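Local coordinates for vacuolar protein sorting-associated protein VTA1 (Saccharomyces cerevisiae, PDB 2RKK), which probably acts in the multivesicular body sorting pathway, with an MIT-motif N-terminal domain that is likely to bind ESCRT-III proteins, at residues A[128-133]-A[150-155]. Numbering follows the deposited sequence.
Sequences LFSCIL and KRIKYC
Two consecutive helices of the MIT-motif, all-helical N-terminal domain of Vta1, 116-135 and 142-163, form an antiparallel hairpin in which F129 and I152 face each other, the nearest pair in backbone register. The local axes run 9.9 Å apart at closest approach, at 156° between their N-to-C directions, and no hydrogen bond joins the two segments; side-chain packing alone links them. I152 sends its longer branch across to the partner helix: CG1 lies anti to the carbonyl carbon (chi1 -66°) and CD1 continues the extended chain, passing alongside F129 in the opposite sense. I152 CG1 comes to 3.4 Å from F129 CB, while CD1 of I152 meets CD1 of L133 tip to tip at 3.7 Å. The same methyl also reaches the hydroxyl oxygen of S130, whose hydrogen bond goes to the carbonyl of I126 one turn earlier on its own helix.

F129 sets out toward the partner helix, and R151 crosses its ring at about a right angle. CB of R151 lies over one face of the F129 ring, displaced toward the rim, in a CH-pi contact 4.1 Å from its centroid. Farther along the chain, CD comes back to the ring beside CZ and CE2; a bend at chi3 then turns the guanidinium, whose plane lies 37° from that of the ring. Helix 87-110 also packs here: M99 touches both F129 and R151, and Y102 meets the phenyl ring edge-to-face. The closest approach between arginine and phenylalanine is that of R151 CD to F129 CZ, 3.6 Å.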
loop_
_atom_site.group_PDB
_atom_site.type_symbol
_atom_site.label_atom_id
_atom_site.label_comp_id
_atom_site.label_asym_id
_atom_site.label_seq_id
_atom_site.Cartn_x
_atom_site.Cartn_y
_atom_site.Cartn_z
ATOM N N LEU A 128 6.018 -3.440 -12.400
ATOM C CA LEU A 128 6.388 -2.903 -11.094
ATOM C C LEU A 128 7.908 -2.893 -11.014
ATOM O O LEU A 128 8.520 -1.871 -10.699
ATOM C CB LEU A 128 5.822 -3.764 -9.956
ATOM C CG LEU A 128 4.304 -3.733 -9.833
ATOM C CD1 LEU A 128 3.851 -4.807 -8.857
ATOM C CD2 LEU A 128 3.859 -2.354 -9.366
ATOM N N PHE A 129 8.516 -4.045 -11.285
ATOM C CA PHE A 129 9.969 -4.134 -11.265
ATOM C C PHE A 129 10.589 -3.077 -12.188
ATOM O O PHE A 129 11.489 -2.343 -11.786
ATOM C CB PHE A 129 10.433 -5.540 -11.674
ATOM C CG PHE A 129 10.300 -6.563 -10.574
ATOM C CD1 PHE A 129 9.705 -7.802 -10.812
ATOM C CD2 PHE A 129 10.761 -6.280 -9.285
ATOM C CE1 PHE A 129 9.568 -8.739 -9.773
ATOM C CE2 PHE A 129 10.629 -7.209 -8.245
ATOM C CZ PHE A 129 10.032 -8.441 -8.489
ATOM N N SER A 130 10.087 -2.991 -13.417
ATOM C CA SER A 130 10.587 -2.020 -14.392
ATOM C C SER A 130 10.473 -0.591 -13.889
ATOM O O SER A 130 11.353 0.250 -14.126
ATOM C CB SER A 130 9.813 -2.136 -15.695
ATOM O OG SER A 130 9.965 -3.426 -16.239
ATOM N N CYS A 131 9.362 -0.324 -13.214
ATOM C CA CYS A 131 9.087 0.982 -12.659
ATOM C C CYS A 131 10.169 1.298 -11.639
ATOM O O CYS A 131 10.839 2.322 -11.744
ATOM C CB CYS A 131 7.695 0.971 -12.018
ATOM S SG CYS A 131 7.321 2.366 -10.954
ATOM N N ILE A 132 10.354 0.403 -10.671
ATOM C CA ILE A 132 11.372 0.582 -9.640
ATOM C C ILE A 132 12.772 0.857 -10.229
ATOM O O ILE A 132 13.469 1.764 -9.780
ATOM C CB ILE A 132 11.420 -0.655 -8.713
ATOM C CG1 ILE A 132 10.108 -0.748 -7.934
ATOM C CG2 ILE A 132 12.624 -0.561 -7.779
ATOM C CD1 ILE A 132 9.744 -2.142 -7.480
ATOM N N LEU A 133 13.174 0.082 -11.234
ATOM C CA LEU A 133 14.482 0.270 -11.847
ATOM C C LEU A 133 14.620 1.606 -12.578
ATOM O O LEU A 133 15.651 2.281 -12.486
ATOM C CB LEU A 133 14.793 -0.853 -12.839
ATOM C CG LEU A 133 14.956 -2.272 -12.308
ATOM C CD1 LEU A 133 14.844 -3.249 -13.453
ATOM C CD2 LEU A 133 16.281 -2.425 -11.580
ATOM N N LYS A 150 16.830 -9.701 -13.114
ATOM C CA LYS A 150 16.688 -11.159 -13.227
ATOM C C LYS A 150 15.260 -11.598 -12.944
ATOM O O LYS A 150 14.753 -12.535 -13.562
ATOM C CB LYS A 150 17.622 -11.894 -12.247
ATOM C CG LYS A 150 19.129 -11.659 -12.443
ATOM C CD LYS A 150 19.692 -12.311 -13.704
ATOM C CE LYS A 150 20.936 -11.563 -14.238
ATOM N NZ LYS A 150 22.012 -11.315 -13.216
ATOM N N ARG A 151 14.621 -10.932 -11.987
ATOM C CA ARG A 151 13.248 -11.264 -11.633
ATOM C C ARG A 151 12.333 -10.954 -12.805
ATOM O O ARG A 151 11.390 -11.693 -13.079
ATOM C CB ARG A 151 12.828 -10.507 -10.382
ATOM C CG ARG A 151 13.597 -10.958 -9.162
ATOM C CD ARG A 151 12.935 -10.441 -7.917
ATOM N NE ARG A 151 13.799 -9.610 -7.078
ATOM C CZ ARG A 151 14.677 -10.093 -6.204
ATOM N NH1 ARG A 151 14.810 -11.405 -6.058
ATOM N NH2 ARG A 151 15.402 -9.264 -5.459
ATOM N N ILE A 152 12.624 -9.868 -13.507
ATOM C CA ILE A 152 11.834 -9.513 -14.661
ATOM C C ILE A 152 12.009 -10.595 -15.706
ATOM O O ILE A 152 11.032 -11.089 -16.265
ATOM C CB ILE A 152 12.272 -8.170 -15.249
ATOM C CG1 ILE A 152 11.960 -7.060 -14.245
ATOM C CG2 ILE A 152 11.596 -7.949 -16.592
ATOM C CD1 ILE A 152 12.390 -5.675 -14.663
ATOM N N LYS A 153 13.247 -10.996 -15.962
ATOM C CA LYS A 153 13.476 -12.028 -16.963
ATOM C C LYS A 153 12.738 -13.312 -16.617
ATOM O O LYS A 153 12.161 -13.940 -17.495
ATOM C CB LYS A 153 14.963 -12.326 -17.106
ATOM C CG LYS A 153 15.258 -13.197 -18.312
ATOM C CD LYS A 153 14.920 -12.485 -19.628
ATOM C CE LYS A 153 15.306 -13.357 -20.814
ATOM N NZ LYS A 153 15.232 -12.624 -22.094
ATOM N N TYR A 154 12.765 -13.692 -15.343
ATOM C CA TYR A 154 12.096 -14.900 -14.883
ATOM C C TYR A 154 10.620 -14.831 -15.279
ATOM O O TYR A 154 10.049 -15.819 -15.732
ATOM C CB TYR A 154 12.232 -14.999 -13.372
ATOM C CG TYR A 154 11.943 -16.351 -12.767
ATOM C CD1 TYR A 154 12.969 -17.212 -12.413
ATOM C CD2 TYR A 154 10.645 -16.733 -12.473
ATOM C CE1 TYR A 154 12.703 -18.417 -11.764
ATOM C CE2 TYR A 154 10.365 -17.933 -11.829
ATOM C CZ TYR A 154 11.397 -18.765 -11.476
ATOM O OH TYR A 154 11.114 -19.935 -10.803
ATOM N N CYS A 155 10.009 -13.657 -15.123
ATOM C CA CYS A 155 8.598 -13.460 -15.467
ATOM C C CYS A 155 8.399 -13.678 -16.951
ATOM O O CYS A 155 7.567 -14.490 -17.372
ATOM C CB CYS A 155 8.154 -12.051 -15.100
ATOM S SG CYS A 155 8.008 -11.785 -13.320
#